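Long-range contacts in phosphoglycerol transferase GacH (PDB 6DGM), which probably transfers glycerol phosphate onto the rhamnose-based cell-wall polysaccharide of Streptococcus pyogenes through its manganese-binding sulfatase-fold domain: residues T7-E12 with K369-K374; E47-P52 with D63-I68; M206-P211 with A239-F244; Y330-E335 with N356-I361. All blocks are in the same frame, centred on the assembly; numbering follows the deposited sequence.

Interaction 1 of 4, residues T7-E12 with K369-K374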
loop_
_atom_site.group_PDB
_atom_site.type_symbol
_atom_site.label_atom_id
_atom_site.label_comp_id
_atom_site.label_asym_id
_atom_site.label_seq_id
_atom_site.Cartn_x
_atom_site.Cartn_y
_atom_site.Cartn_z
ATOM N N THR A 7 -4.514 -3.555 28.044
ATOM C CA THR A 7 -4.675 -3.639 29.486
ATOM C C THR A 7 -3.591 -2.865 30.229
ATOM O O THR A 7 -3.821 -2.415 31.352
ATOM C CB THR A 7 -4.718 -5.097 29.947
ATOM O OG1 THR A 7 -3.524 -5.773 29.547
ATOM C CG2 THR A 7 -5.920 -5.803 29.345
ATOM N N ASN A 8 -2.421 -2.678 29.618
ATOM C CA ASN A 8 -1.327 -1.953 30.252
ATOM C C ASN A 8 -1.179 -0.523 29.736
ATOM O O ASN A 8 -0.157 0.121 30.004
ATOM C CB ASN A 8 -0.011 -2.714 30.068
ATOM C CG ASN A 8 0.390 -2.850 28.610
ATOM O OD1 ASN A 8 -0.448 -2.761 27.702
ATOM N ND2 ASN A 8 1.679 -3.067 28.376
ATOM N N TYR A 9 -2.178 -0.004 29.027
ATOM C CA TYR A 9 -2.118 1.372 28.556
ATOM C C TYR A 9 -2.104 2.348 29.722
ATOM O O TYR A 9 -2.931 2.272 30.635
ATOM C CB TYR A 9 -3.311 1.661 27.649
ATOM C CG TYR A 9 -3.321 3.071 27.085
ATOM C CD1 TYR A 9 -2.451 3.435 26.067
ATOM C CD2 TYR A 9 -4.205 4.020 27.567
ATOM C CE1 TYR A 9 -2.463 4.717 25.552
ATOM C CE2 TYR A 9 -4.236 5.294 27.060
ATOM C CZ TYR A 9 -3.363 5.646 26.049
ATOM O OH TYR A 9 -3.423 6.924 25.538
ATOM N N SER A 10 -1.167 3.293 29.664
ATOM C CA SER A 10 -0.944 4.261 30.720
ATOM C C SER A 10 0.152 5.194 30.243
ATOM O O SER A 10 0.884 4.891 29.289
ATOM C CB SER A 10 -0.501 3.595 32.025
ATOM O OG SER A 10 0.828 3.127 31.913
ATOM N N GLN A 11 0.261 6.335 30.929
ATOM C CA GLN A 11 1.341 7.276 30.650
ATOM C C GLN A 11 2.703 6.609 30.815
ATOM O O GLN A 11 3.607 6.818 29.996
ATOM C CB GLN A 11 1.197 8.488 31.581
ATOM C CG GLN A 11 1.952 9.724 31.131
ATOM C CD GLN A 11 1.681 10.945 32.004
ATOM O OE1 GLN A 11 0.662 11.027 32.686
ATOM N NE2 GLN A 11 2.601 11.899 31.984
ATOM N N GLU A 12 2.867 5.790 31.865
ATOM C CA GLU A 12 4.157 5.152 32.114
ATOM C C GLU A 12 4.491 4.133 31.032
ATOM O O GLU A 12 5.645 4.031 30.596
ATOM C CB GLU A 12 4.165 4.512 33.509
ATOM C CG GLU A 12 4.232 5.522 34.643
ATOM C CD GLU A 12 4.322 4.868 36.020
ATOM O OE1 GLU A 12 4.157 3.630 36.104
ATOM O OE2 GLU A 12 4.561 5.592 37.020
ATOM N N LYS A 369 -5.403 8.842 24.854
ATOM C CA LYS A 369 -5.183 10.073 25.602
ATOM C C LYS A 369 -4.144 11.003 24.987
ATOM O O LYS A 369 -3.975 12.130 25.476
ATOM C CB LYS A 369 -4.708 9.709 27.016
ATOM C CG LYS A 369 -5.678 8.860 27.819
ATOM C CD LYS A 369 -6.870 9.671 28.267
ATOM C CE LYS A 369 -7.692 8.905 29.285
ATOM N NZ LYS A 369 -8.795 9.752 29.799
ATOM N N GLY A 370 -3.431 10.572 23.952
ATOM C CA GLY A 370 -2.395 11.419 23.382
ATOM C C GLY A 370 -1.217 11.613 24.308
ATOM O O GLY A 370 -0.647 12.711 24.362
ATOM N N TYR A 371 -0.844 10.570 25.054
ATOM C CA TYR A 371 0.327 10.646 25.911
ATOM C C TYR A 371 1.595 10.910 25.111
ATOM O O TYR A 371 2.561 11.463 25.648
ATOM C CB TYR A 371 0.480 9.345 26.701
ATOM C CG TYR A 371 -0.580 9.117 27.745
ATOM C CD1 TYR A 371 -0.949 10.131 28.621
ATOM C CD2 TYR A 371 -1.203 7.879 27.875
ATOM C CE1 TYR A 371 -1.916 9.925 29.594
ATOM C CE2 TYR A 371 -2.170 7.666 28.849
ATOM C CZ TYR A 371 -2.523 8.697 29.703
ATOM O OH TYR A 371 -3.482 8.518 30.678
ATOM N N LEU A 372 1.620 10.511 23.834
ATOM C CA LEU A 372 2.821 10.707 23.039
ATOM C C LEU A 372 3.129 12.178 22.786
ATOM O O LEU A 372 4.240 12.483 22.338
ATOM C CB LEU A 372 2.692 9.981 21.708
ATOM C CG LEU A 372 2.941 8.484 21.795
ATOM C CD1 LEU A 372 2.492 7.800 20.517
ATOM C CD2 LEU A 372 4.397 8.188 22.037
ATOM N N LEU A 373 2.189 13.088 23.065
ATOM C CA LEU A 373 2.461 14.511 22.869
ATOM C C LEU A 373 3.589 14.999 23.766
ATOM O O LEU A 373 4.203 16.032 23.479
ATOM C CB LEU A 373 1.193 15.332 23.110
ATOM C CG LEU A 373 0.041 15.050 22.138
ATOM C CD1 LEU A 373 -1.214 15.773 22.596
ATOM C CD2 LEU A 373 0.391 15.453 20.711
ATOM N N LYS A 374 3.874 14.283 24.844
ATOM C CA LYS A 374 4.966 14.629 25.734
ATOM C C LYS A 374 6.293 14.033 25.285
ATOM O O LYS A 374 7.332 14.375 25.851
ATOM C CB LYS A 374 4.620 14.175 27.152
ATOM C CG LYS A 374 5.553 14.717 28.209
ATOM C CD LYS A 374 4.965 14.553 29.601
ATOM C CE LYS A 374 5.950 15.032 30.667
ATOM N NZ LYS A 374 5.381 14.905 32.036
HETATM O O HOH W 1 -1.675 6.878 33.001
#
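The N-terminal lead-in and first turn of helix 11-29 meet the loop that follows helix 349-365 through Tyr-9, Gln-11 and Tyr-371. Tyr-371 lies sandwiched: CB of Lys-369 sits over the centre of one ring face, and on the opposite face CA of Gln-11 stands 3.8 Å above the plane. CB of Gln-11 adds a CH-pi contact, 4.0 Å from the centroid of the Tyr-371 ring. Gln-11 swings its CG away from the backbone N (chi1 -161°), which carries the chain over the ring, CG 3.9 Å from CD1 of Tyr-371. The Tyr-9 ring approaches obliquely, its CZ 3.6 Å from CD2 of Tyr-371 and the planes 34° apart. One direct hydrogen bond joins the segments: the N-H of Lys-369 donates to Tyr-9 OH at 2.8 Å, nearly straight at 166°. The same hydroxyl also bonds Asp-364 OD1, which takes the N-H of Tyr-371 as well. A backbone N-H and a carboxylate thus fix the Tyr-9 hydroxyl beside rings packed at the surface.

Interaction 2 of 4, residues E47-P52 with D63-I68. With MN (manganese (II) ion), chain C; 1GP (sn-glycerol-1-phosphate), chain D.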
loop_
_atom_site.group_PDB
_atom_site.type_symbol
_atom_site.label_atom_id
_atom_site.label_comp_id
_atom_site.label_asym_id
_atom_site.label_seq_id
_atom_site.Cartn_x
_atom_site.Cartn_y
_atom_site.Cartn_z
ATOM N N GLU A 47 -5.426 -1.190 -8.408
ATOM C CA GLU A 47 -6.731 -1.729 -8.062
ATOM C C GLU A 47 -6.896 -3.160 -8.536
ATOM O O GLU A 47 -6.750 -3.460 -9.718
ATOM C CB GLU A 47 -7.785 -0.831 -8.709
ATOM C CG GLU A 47 -9.241 -1.307 -8.552
ATOM C CD GLU A 47 -9.622 -1.524 -7.105
ATOM O OE1 GLU A 47 -9.929 -2.678 -6.756
ATOM O OE2 GLU A 47 -9.616 -0.554 -6.328
ATOM N N SER A 48 -7.216 -4.030 -7.597
ATOM C CA SER A 48 -7.572 -5.418 -7.851
ATOM C C SER A 48 -6.463 -6.234 -8.502
ATOM O O SER A 48 -6.742 -7.303 -9.047
ATOM C CB SER A 48 -8.858 -5.509 -8.688
ATOM O OG SER A 48 -9.975 -5.060 -7.951
ATOM N N LEU A 49 -5.207 -5.806 -8.438
ATOM C CA LEU A 49 -4.142 -6.540 -9.110
ATOM C C LEU A 49 -3.631 -7.722 -8.284
ATOM O O LEU A 49 -3.110 -7.559 -7.178
ATOM C CB LEU A 49 -2.989 -5.606 -9.478
ATOM C CG LEU A 49 -1.887 -6.333 -10.263
ATOM C CD1 LEU A 49 -1.385 -5.464 -11.389
ATOM C CD2 LEU A 49 -0.740 -6.768 -9.360
ATOM N N SER A 50 -3.695 -8.913 -8.866
ATOM C CA SER A 50 -3.179 -10.092 -8.189
ATOM C C SER A 50 -3.029 -11.205 -9.217
ATOM O O SER A 50 -3.955 -11.479 -9.991
ATOM C CB SER A 50 -4.114 -10.521 -7.051
ATOM O OG SER A 50 -3.489 -11.492 -6.217
ATOM N N ASP A 51 -1.872 -11.853 -9.207
ATOM C CA ASP A 51 -1.544 -12.837 -10.221
ATOM C C ASP A 51 -2.534 -13.985 -10.173
ATOM O O ASP A 51 -2.590 -14.694 -9.167
ATOM C CB ASP A 51 -0.140 -13.373 -9.961
ATOM C CG ASP A 51 0.388 -14.232 -11.092
ATOM O OD1 ASP A 51 -0.384 -14.632 -11.992
ATOM O OD2 ASP A 51 1.603 -14.516 -11.080
ATOM N N PRO A 52 -3.313 -14.219 -11.229
ATOM C CA PRO A 52 -4.243 -15.360 -11.200
ATOM C C PRO A 52 -3.558 -16.715 -11.114
ATOM O O PRO A 52 -4.203 -17.702 -10.732
ATOM C CB PRO A 52 -5.056 -15.206 -12.493
ATOM C CG PRO A 52 -4.313 -14.241 -13.346
ATOM C CD PRO A 52 -3.404 -13.432 -12.475
ATOM N N ASP A 63 0.979 -16.095 -19.616
ATOM C CA ASP A 63 1.359 -15.294 -18.463
ATOM C C ASP A 63 0.941 -13.858 -18.735
ATOM O O ASP A 63 1.318 -13.283 -19.764
ATOM C CB ASP A 63 2.870 -15.387 -18.287
ATOM C CG ASP A 63 3.358 -14.749 -17.013
ATOM O OD1 ASP A 63 2.570 -14.096 -16.294
ATOM O OD2 ASP A 63 4.555 -14.912 -16.719
ATOM N N VAL A 64 0.139 -13.279 -17.836
ATOM C CA VAL A 64 -0.353 -11.916 -18.031
ATOM C C VAL A 64 0.361 -10.908 -17.148
ATOM O O VAL A 64 0.071 -9.710 -17.234
ATOM C CB VAL A 64 -1.887 -11.812 -17.875
ATOM C CG1 VAL A 64 -2.564 -12.662 -18.958
ATOM C CG2 VAL A 64 -2.338 -12.218 -16.478
ATOM N N LEU A 65 1.280 -11.358 -16.301
ATOM C CA LEU A 65 2.105 -10.448 -15.516
ATOM C C LEU A 65 3.588 -10.734 -15.735
ATOM O O LEU A 65 4.360 -10.731 -14.769
ATOM C CB LEU A 65 1.753 -10.570 -14.033
ATOM C CG LEU A 65 0.351 -10.102 -13.639
ATOM C CD1 LEU A 65 0.176 -10.250 -12.130
ATOM C CD2 LEU A 65 0.085 -8.668 -14.038
ATOM N N PRO A 66 4.050 -10.979 -16.971
ATOM C CA PRO A 66 5.480 -11.316 -17.124
ATOM C C PRO A 66 6.421 -10.192 -16.730
ATOM O O PRO A 66 7.449 -10.455 -16.091
ATOM C CB PRO A 66 5.605 -11.685 -18.611
ATOM C CG PRO A 66 4.496 -10.931 -19.263
ATOM C CD PRO A 66 3.357 -10.947 -18.276
ATOM N N ASN A 67 6.087 -8.940 -17.062
ATOM C CA ASN A 67 6.971 -7.835 -16.704
ATOM C C ASN A 67 6.958 -7.582 -15.202
ATOM O O ASN A 67 8.000 -7.300 -14.604
ATOM C CB ASN A 67 6.582 -6.565 -17.455
ATOM C CG ASN A 67 6.760 -6.704 -18.953
ATOM O OD1 ASN A 67 7.868 -6.919 -19.440
ATOM N ND2 ASN A 67 5.672 -6.601 -19.688
ATOM N N ILE A 68 5.791 -7.675 -14.574
ATOM C CA ILE A 68 5.735 -7.451 -13.135
ATOM C C ILE A 68 6.435 -8.577 -12.394
ATOM O O ILE A 68 7.124 -8.338 -11.390
ATOM C CB ILE A 68 4.282 -7.207 -12.694
ATOM C CG1 ILE A 68 3.870 -5.781 -13.102
ATOM C CG2 ILE A 68 4.148 -7.381 -11.171
ATOM C CD1 ILE A 68 2.393 -5.477 -12.943
HETATM MN MN MN C . -10.051 -2.020 -4.622
HETATM C C3 1GP D . -13.300 3.890 -6.029
HETATM O O3 1GP D . -11.290 3.262 -4.797
HETATM C C2 1GP D . -12.712 3.049 -4.916
HETATM O O2 1GP D . -13.291 5.285 -5.731
HETATM C C1 1GP D . -12.997 1.572 -5.147
HETATM O O1P 1GP D . -12.720 0.819 -3.962
HETATM O O2P 1GP D . -12.281 -1.695 -4.711
HETATM O O3P 1GP D . -13.283 -0.993 -2.381
HETATM O O4P 1GP D . -14.643 -0.743 -4.517
HETATM P P 1GP D . -13.210 -0.726 -3.901
HETATM O O HOH W 2 0.119 -14.591 -14.800
#
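Leu-65 supplies the main bump of this contact, pushing its CD1 branch against the backbone of the 47-52 loop. That methyl lies 3.6 Å from CA of Asp-51, the two side chains running antiparallel alongside each other. Two smaller projections flank it. CD1 of Leu-49 and CD1 of Ile-68 meet tip to tip at 4.1 Å, and CG of Pro-52 rests 4.2 Å from CG2 of Val-64. A water donates to Asp-51 OD1, which also accepts from Asp-53 N, and to Asp-63 OD1, which is salt-bridged to Lys-69 and receives the N-H of Leu-65 in an Asx turn just ahead of helix 66-74. At the far end of the loop Glu-47 grips the manganese ion with both oxygens, OE1 at 2.2 Å. The loop leaves strand 40-46 of the central sheet, and its apolar side is packed between helix 229-257, which touches Leu-49, Pro-52 and Leu-65, and Phe-267 of strand 263-269, against which Leu-49 and Ile-68 rest.

Interaction 3 of 4, residues M206-P211 with A239-F244. With 1GP (sn-glycerol-1-phosphate), chain D.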
loop_
_atom_site.group_PDB
_atom_site.type_symbol
_atom_site.label_atom_id
_atom_site.label_comp_id
_atom_site.label_asym_id
_atom_site.label_seq_id
_atom_site.Cartn_x
_atom_site.Cartn_y
_atom_site.Cartn_z
ATOM N N MET A 206 -7.842 2.848 -11.198
ATOM C CA MET A 206 -9.206 2.387 -11.405
ATOM C C MET A 206 -9.376 1.378 -12.532
ATOM O O MET A 206 -10.423 0.725 -12.575
ATOM C CB MET A 206 -10.134 3.577 -11.688
ATOM C CG MET A 206 -10.763 4.198 -10.473
ATOM S SD MET A 206 -11.834 3.031 -9.587
ATOM C CE MET A 206 -13.444 3.368 -10.273
ATOM N N GLN A 207 -8.402 1.234 -13.433
ATOM C CA GLN A 207 -8.624 0.451 -14.647
ATOM C C GLN A 207 -9.224 -0.926 -14.358
ATOM O O GLN A 207 -10.175 -1.347 -15.033
ATOM C CB GLN A 207 -7.327 0.289 -15.420
ATOM C CG GLN A 207 -7.496 -0.478 -16.716
ATOM C CD GLN A 207 -6.173 -0.796 -17.335
ATOM O OE1 GLN A 207 -5.500 0.090 -17.846
ATOM N NE2 GLN A 207 -5.756 -2.060 -17.243
ATOM N N ASN A 208 -8.654 -1.664 -13.399
ATOM C CA ASN A 208 -9.000 -3.068 -13.193
ATOM C C ASN A 208 -10.064 -3.266 -12.122
ATOM O O ASN A 208 -10.268 -4.389 -11.647
ATOM C CB ASN A 208 -7.731 -3.869 -12.935
ATOM C CG ASN A 208 -6.806 -3.802 -14.128
ATOM O OD1 ASN A 208 -7.287 -3.652 -15.245
ATOM N ND2 ASN A 208 -5.496 -3.824 -13.907
ATOM N N HIS A 209 -10.806 -2.210 -11.803
ATOM C CA HIS A 209 -11.969 -2.316 -10.948
ATOM C C HIS A 209 -13.111 -3.011 -11.672
ATOM O O HIS A 209 -13.331 -2.801 -12.864
ATOM C CB HIS A 209 -12.424 -0.907 -10.551
ATOM C CG HIS A 209 -13.329 -0.873 -9.360
ATOM N ND1 HIS A 209 -14.653 -1.244 -9.416
ATOM C CD2 HIS A 209 -13.098 -0.492 -8.079
ATOM C CE1 HIS A 209 -15.201 -1.107 -8.221
ATOM N NE2 HIS A 209 -14.278 -0.658 -7.390
ATOM N N ILE A 210 -13.862 -3.821 -10.939
ATOM C CA ILE A 210 -15.097 -4.414 -11.423
ATOM C C ILE A 210 -16.014 -3.318 -11.966
ATOM O O ILE A 210 -16.066 -2.234 -11.401
ATOM C CB ILE A 210 -15.752 -5.237 -10.304
ATOM C CG1 ILE A 210 -16.905 -6.094 -10.827
ATOM C CG2 ILE A 210 -16.224 -4.303 -9.169
ATOM C CD1 ILE A 210 -17.502 -6.984 -9.745
ATOM N N PRO A 211 -16.758 -3.555 -13.048
ATOM C CA PRO A 211 -16.862 -4.720 -13.932
ATOM C C PRO A 211 -15.783 -4.694 -15.016
ATOM O O PRO A 211 -15.367 -3.609 -15.451
ATOM C CB PRO A 211 -18.257 -4.566 -14.536
ATOM C CG PRO A 211 -18.481 -3.116 -14.594
ATOM C CD PRO A 211 -17.707 -2.488 -13.446
ATOM N N ALA A 239 -7.960 -10.950 -16.936
ATOM C CA ALA A 239 -6.601 -11.309 -17.330
ATOM C C ALA A 239 -6.126 -10.465 -18.513
ATOM O O ALA A 239 -4.958 -10.054 -18.564
ATOM C CB ALA A 239 -6.497 -12.795 -17.671
ATOM N N ARG A 240 -7.014 -10.208 -19.470
ATOM C CA ARG A 240 -6.681 -9.333 -20.586
ATOM C C ARG A 240 -6.325 -7.939 -20.088
ATOM O O ARG A 240 -5.334 -7.347 -20.522
ATOM C CB ARG A 240 -7.842 -9.283 -21.581
ATOM C CG ARG A 240 -8.002 -10.567 -22.349
ATOM C CD ARG A 240 -9.339 -10.622 -23.044
ATOM N NE ARG A 240 -9.426 -11.835 -23.850
ATOM C CZ ARG A 240 -10.531 -12.290 -24.417
ATOM N NH1 ARG A 240 -11.674 -11.636 -24.271
ATOM N NH2 ARG A 240 -10.490 -13.416 -25.114
ATOM N N LEU A 241 -7.134 -7.395 -19.172
ATOM C CA LEU A 241 -6.847 -6.077 -18.611
ATOM C C LEU A 241 -5.522 -6.068 -17.857
ATOM O O LEU A 241 -4.752 -5.106 -17.964
ATOM C CB LEU A 241 -8.010 -5.638 -17.719
ATOM C CG LEU A 241 -9.289 -5.294 -18.492
ATOM C CD1 LEU A 241 -10.452 -5.122 -17.523
ATOM C CD2 LEU A 241 -9.133 -4.025 -19.291
ATOM N N LEU A 242 -5.211 -7.142 -17.129
ATOM C CA LEU A 242 -3.919 -7.210 -16.456
ATOM C C LEU A 242 -2.768 -7.116 -17.450
ATOM O O LEU A 242 -1.715 -6.537 -17.143
ATOM C CB LEU A 242 -3.764 -8.496 -15.653
ATOM C CG LEU A 242 -4.442 -8.587 -14.298
ATOM C CD1 LEU A 242 -3.919 -9.840 -13.581
ATOM C CD2 LEU A 242 -4.243 -7.370 -13.417
ATOM N N SER A 243 -2.932 -7.728 -18.633
ATOM C CA SER A 243 -1.853 -7.718 -19.616
ATOM C C SER A 243 -1.486 -6.294 -20.028
ATOM O O SER A 243 -0.306 -6.012 -20.298
ATOM C CB SER A 243 -2.228 -8.586 -20.823
ATOM O OG SER A 243 -3.048 -7.882 -21.743
ATOM N N PHE A 244 -2.472 -5.386 -20.085
ATOM C CA PHE A 244 -2.175 -3.984 -20.383
ATOM C C PHE A 244 -1.469 -3.329 -19.205
ATOM O O PHE A 244 -0.460 -2.636 -19.370
ATOM C CB PHE A 244 -3.454 -3.193 -20.708
ATOM C CG PHE A 244 -4.091 -3.556 -22.017
ATOM C CD1 PHE A 244 -3.599 -3.044 -23.201
ATOM C CD2 PHE A 244 -5.210 -4.382 -22.062
ATOM C CE1 PHE A 244 -4.189 -3.374 -24.423
ATOM C CE2 PHE A 244 -5.786 -4.724 -23.276
ATOM C CZ PHE A 244 -5.286 -4.216 -24.457
HETATM C C3 1GP D . -13.300 3.890 -6.029
HETATM O O3 1GP D . -11.290 3.262 -4.797
HETATM C C2 1GP D . -12.712 3.049 -4.916
HETATM O O2 1GP D . -13.291 5.285 -5.731
HETATM C C1 1GP D . -12.997 1.572 -5.147
HETATM O O1P 1GP D . -12.720 0.819 -3.962
HETATM O O2P 1GP D . -12.281 -1.695 -4.711
HETATM O O3P 1GP D . -13.283 -0.993 -2.381
HETATM O O4P 1GP D . -14.643 -0.743 -4.517
HETATM P P 1GP D . -13.210 -0.726 -3.901
#
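The Asn-208 amide meets helix 229-257 with its oxygen, OD1 lying 3.3 Å from CB of Leu-241, while its ND2 comes 3.8 Å from CD2 of Leu-242. A chi1 of -62° leaves CG of Asn-208 beside the backbone N and directs the amide to the helix. The neighbouring amide, Gln-207, stretches out to the same helix, where NE2 is 3.3 Å from Leu-241 O. That NE2 also donates to Asn-208 OD1 at 3.0 Å; the oxygen lies near the Gln-207 amide plane, but the donor is tilted 30° from the Asn-208 carbonyl plane. The outer ends are held elsewhere, Gln-207 OE1 by Asp-182 N and Asn-208 ND2 by Thr-245 OG1. Both amides ride on a type I beta turn from Met-206 to His-209, in the loop after strand 200-204 that contributes these two end residues to the sn-glycerol-1-phosphate pocket. The CB of His-209 is directed away from the helix; its ring meets the ligand at the edge, where NE2 donates to phosphate oxygen O4P at 2.9 Å. On the ring's other nitrogen, ND1 bonds Ile-210 O at 2.6 Å, in the ring plane and on a carbonyl lone pair, which fixes the rotation of the imidazole.

Interaction 4 of 4, residues Y330-E335 with N356-I361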
loop_
_atom_site.group_PDB
_atom_site.type_symbol
_atom_site.label_atom_id
_atom_site.label_comp_id
_atom_site.label_asym_id
_atom_site.label_seq_id
_atom_site.Cartn_x
_atom_site.Cartn_y
_atom_site.Cartn_z
ATOM N N TYR A 330 9.125 4.599 13.341
ATOM C CA TYR A 330 9.483 3.666 12.266
ATOM C C TYR A 330 10.475 2.595 12.708
ATOM O O TYR A 330 10.533 1.537 12.067
ATOM C CB TYR A 330 9.917 4.409 10.984
ATOM C CG TYR A 330 8.725 5.095 10.329
ATOM C CD1 TYR A 330 7.611 4.368 9.943
ATOM C CD2 TYR A 330 8.707 6.456 10.138
ATOM C CE1 TYR A 330 6.503 4.996 9.383
ATOM C CE2 TYR A 330 7.633 7.085 9.573
ATOM C CZ TYR A 330 6.532 6.360 9.203
ATOM O OH TYR A 330 5.468 7.025 8.646
ATOM N N ALA A 331 11.212 2.813 13.808
ATOM C CA ALA A 331 11.980 1.732 14.418
ATOM C C ALA A 331 11.045 0.648 14.961
ATOM O O ALA A 331 11.249 -0.546 14.716
ATOM C CB ALA A 331 12.882 2.277 15.533
ATOM N N LEU A 332 10.016 1.047 15.708
ATOM C CA LEU A 332 8.993 0.095 16.136
ATOM C C LEU A 332 8.382 -0.622 14.940
ATOM O O LEU A 332 8.228 -1.848 14.945
ATOM C CB LEU A 332 7.905 0.818 16.924
ATOM C CG LEU A 332 6.588 0.078 17.178
ATOM C CD1 LEU A 332 6.805 -1.196 17.957
ATOM C CD2 LEU A 332 5.636 1.003 17.905
ATOM N N LEU A 333 8.027 0.131 13.901
ATOM C CA LEU A 333 7.397 -0.483 12.736
ATOM C C LEU A 333 8.366 -1.385 11.982
ATOM O O LEU A 333 7.931 -2.327 11.314
ATOM C CB LEU A 333 6.798 0.589 11.830
ATOM C CG LEU A 333 5.643 1.364 12.475
ATOM C CD1 LEU A 333 5.320 2.614 11.691
ATOM C CD2 LEU A 333 4.421 0.468 12.584
ATOM N N THR A 334 9.675 -1.125 12.084
ATOM C CA THR A 334 10.656 -2.052 11.522
ATOM C C THR A 334 10.692 -3.353 12.310
ATOM O O THR A 334 10.781 -4.436 11.717
ATOM C CB THR A 334 12.032 -1.389 11.489
ATOM O OG1 THR A 334 11.952 -0.219 10.667
ATOM C CG2 THR A 334 13.085 -2.324 10.908
ATOM N N GLU A 335 10.606 -3.264 13.644
ATOM C CA GLU A 335 10.481 -4.468 14.467
ATOM C C GLU A 335 9.219 -5.250 14.115
ATOM O O GLU A 335 9.242 -6.485 14.050
ATOM C CB GLU A 335 10.480 -4.087 15.945
ATOM C CG GLU A 335 11.842 -3.660 16.444
ATOM C CD GLU A 335 12.770 -4.847 16.643
ATOM O OE1 GLU A 335 12.629 -5.550 17.666
ATOM O OE2 GLU A 335 13.626 -5.079 15.767
ATOM N N ASN A 356 2.144 -5.611 21.516
ATOM C CA ASN A 356 1.694 -4.816 22.649
ATOM C C ASN A 356 2.279 -3.413 22.579
ATOM O O ASN A 356 1.584 -2.431 22.864
ATOM C CB ASN A 356 2.022 -5.488 23.972
ATOM C CG ASN A 356 1.560 -4.665 25.148
ATOM O OD1 ASN A 356 2.337 -3.922 25.728
ATOM N ND2 ASN A 356 0.283 -4.783 25.496
ATOM N N ASP A 357 3.559 -3.297 22.200
ATOM C CA ASP A 357 4.134 -1.977 21.964
ATOM C C ASP A 357 3.314 -1.226 20.919
ATOM O O ASP A 357 2.931 -0.065 21.116
ATOM C CB ASP A 357 5.578 -2.093 21.468
ATOM C CG ASP A 357 6.540 -2.610 22.519
ATOM O OD1 ASP A 357 6.231 -2.540 23.723
ATOM O OD2 ASP A 357 7.625 -3.089 22.127
ATOM N N LEU A 358 3.049 -1.881 19.782
ATOM C CA LEU A 358 2.310 -1.238 18.698
ATOM C C LEU A 358 0.898 -0.859 19.114
ATOM O O LEU A 358 0.440 0.250 18.813
ATOM C CB LEU A 358 2.302 -2.149 17.473
ATOM C CG LEU A 358 1.510 -1.616 16.285
ATOM C CD1 LEU A 358 2.088 -0.307 15.792
ATOM C CD2 LEU A 358 1.469 -2.640 15.151
ATOM N N LYS A 359 0.184 -1.764 19.800
ATOM C CA LYS A 359 -1.204 -1.483 20.160
ATOM C C LYS A 359 -1.304 -0.275 21.086
ATOM O O LYS A 359 -2.229 0.534 20.968
ATOM C CB LYS A 359 -1.841 -2.709 20.808
ATOM C CG LYS A 359 -2.117 -3.859 19.846
ATOM C CD LYS A 359 -2.499 -5.144 20.554
ATOM C CE LYS A 359 -2.738 -6.250 19.539
ATOM N NZ LYS A 359 -3.009 -7.562 20.164
ATOM N N ASN A 360 -0.359 -0.131 22.015
ATOM C CA ASN A 360 -0.385 1.032 22.897
ATOM C C ASN A 360 -0.194 2.325 22.113
ATOM O O ASN A 360 -0.894 3.317 22.360
ATOM C CB ASN A 360 0.640 0.882 24.017
ATOM C CG ASN A 360 0.090 0.109 25.199
ATOM O OD1 ASN A 360 -0.799 0.589 25.900
ATOM N ND2 ASN A 360 0.586 -1.107 25.409
ATOM N N ILE A 361 0.733 2.332 21.148
ATOM C CA ILE A 361 0.932 3.511 20.302
ATOM C C ILE A 361 -0.312 3.779 19.464
ATOM O O ILE A 361 -0.786 4.918 19.343
ATOM C CB ILE A 361 2.173 3.312 19.409
ATOM C CG1 ILE A 361 3.444 3.200 20.263
ATOM C CG2 ILE A 361 2.276 4.439 18.357
ATOM C CD1 ILE A 361 3.754 4.424 21.126
#
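Apolar packing accounts for every contact between Leu-332 and Leu-333 of one helix and Asp-357, Leu-358 and Ile-361 of the other. Leu-332 divides its two methyls: CD1 reaches CB of Asp-357 at 3.8 Å, whereas CD2 lies 3.9 Å from CG1 of Ile-361 and 4.1 Å from CA of Leu-358. Its chi1 of 166° carries CG toward the facing helix, and the branch then spreads the methyls. Next to it, CD2 of Leu-333 meets CD1 of Leu-358 at 4.0 Å, the side chains crossing at about a right angle. Hydrogen bonds stay within each helix. Tyr-330 O accepts from both N and OG1 of Thr-334, on opposite faces of its plane, and Asn-356 O likewise takes N and ND2 of Asn-360. The carboxylate of Asp-357 turns to Tyr-21, so that it is its CB that meets Leu-332. Segments 330-335 and 356-361, axes 10.4 Å apart and at 139°, form an obliquely antiparallel helix pair in a cluster built from the C-terminal helices and helix 11-29.

Interactions 2 and 3 are buried contacts that flank the manganese and glycerol phosphate site, their centres about 10 Å apart; both bring loops at the ends of central-sheet strands to the glycerol phosphate, and Glu-47 packs against Asn-208 and His-209 where they meet. Interactions 1 and 4 lie on the opposite side of the chain's centre, away from the annotated sites. Interaction 1 leans on helix 349-365, which carries one segment of interaction 4: the amide of Asn-8 bonds Asn-356 and Asn-360, and Leu-372 packs on Ile-361. Chemistry follows place. Interaction 4 is buried and wholly apolar across its interface, whereas surface interaction 1 mixes ring packing with a hydrogen bond. Interaction 2 is chiefly aliphatic with one water bridge, and interaction 3 sets amides against a helix.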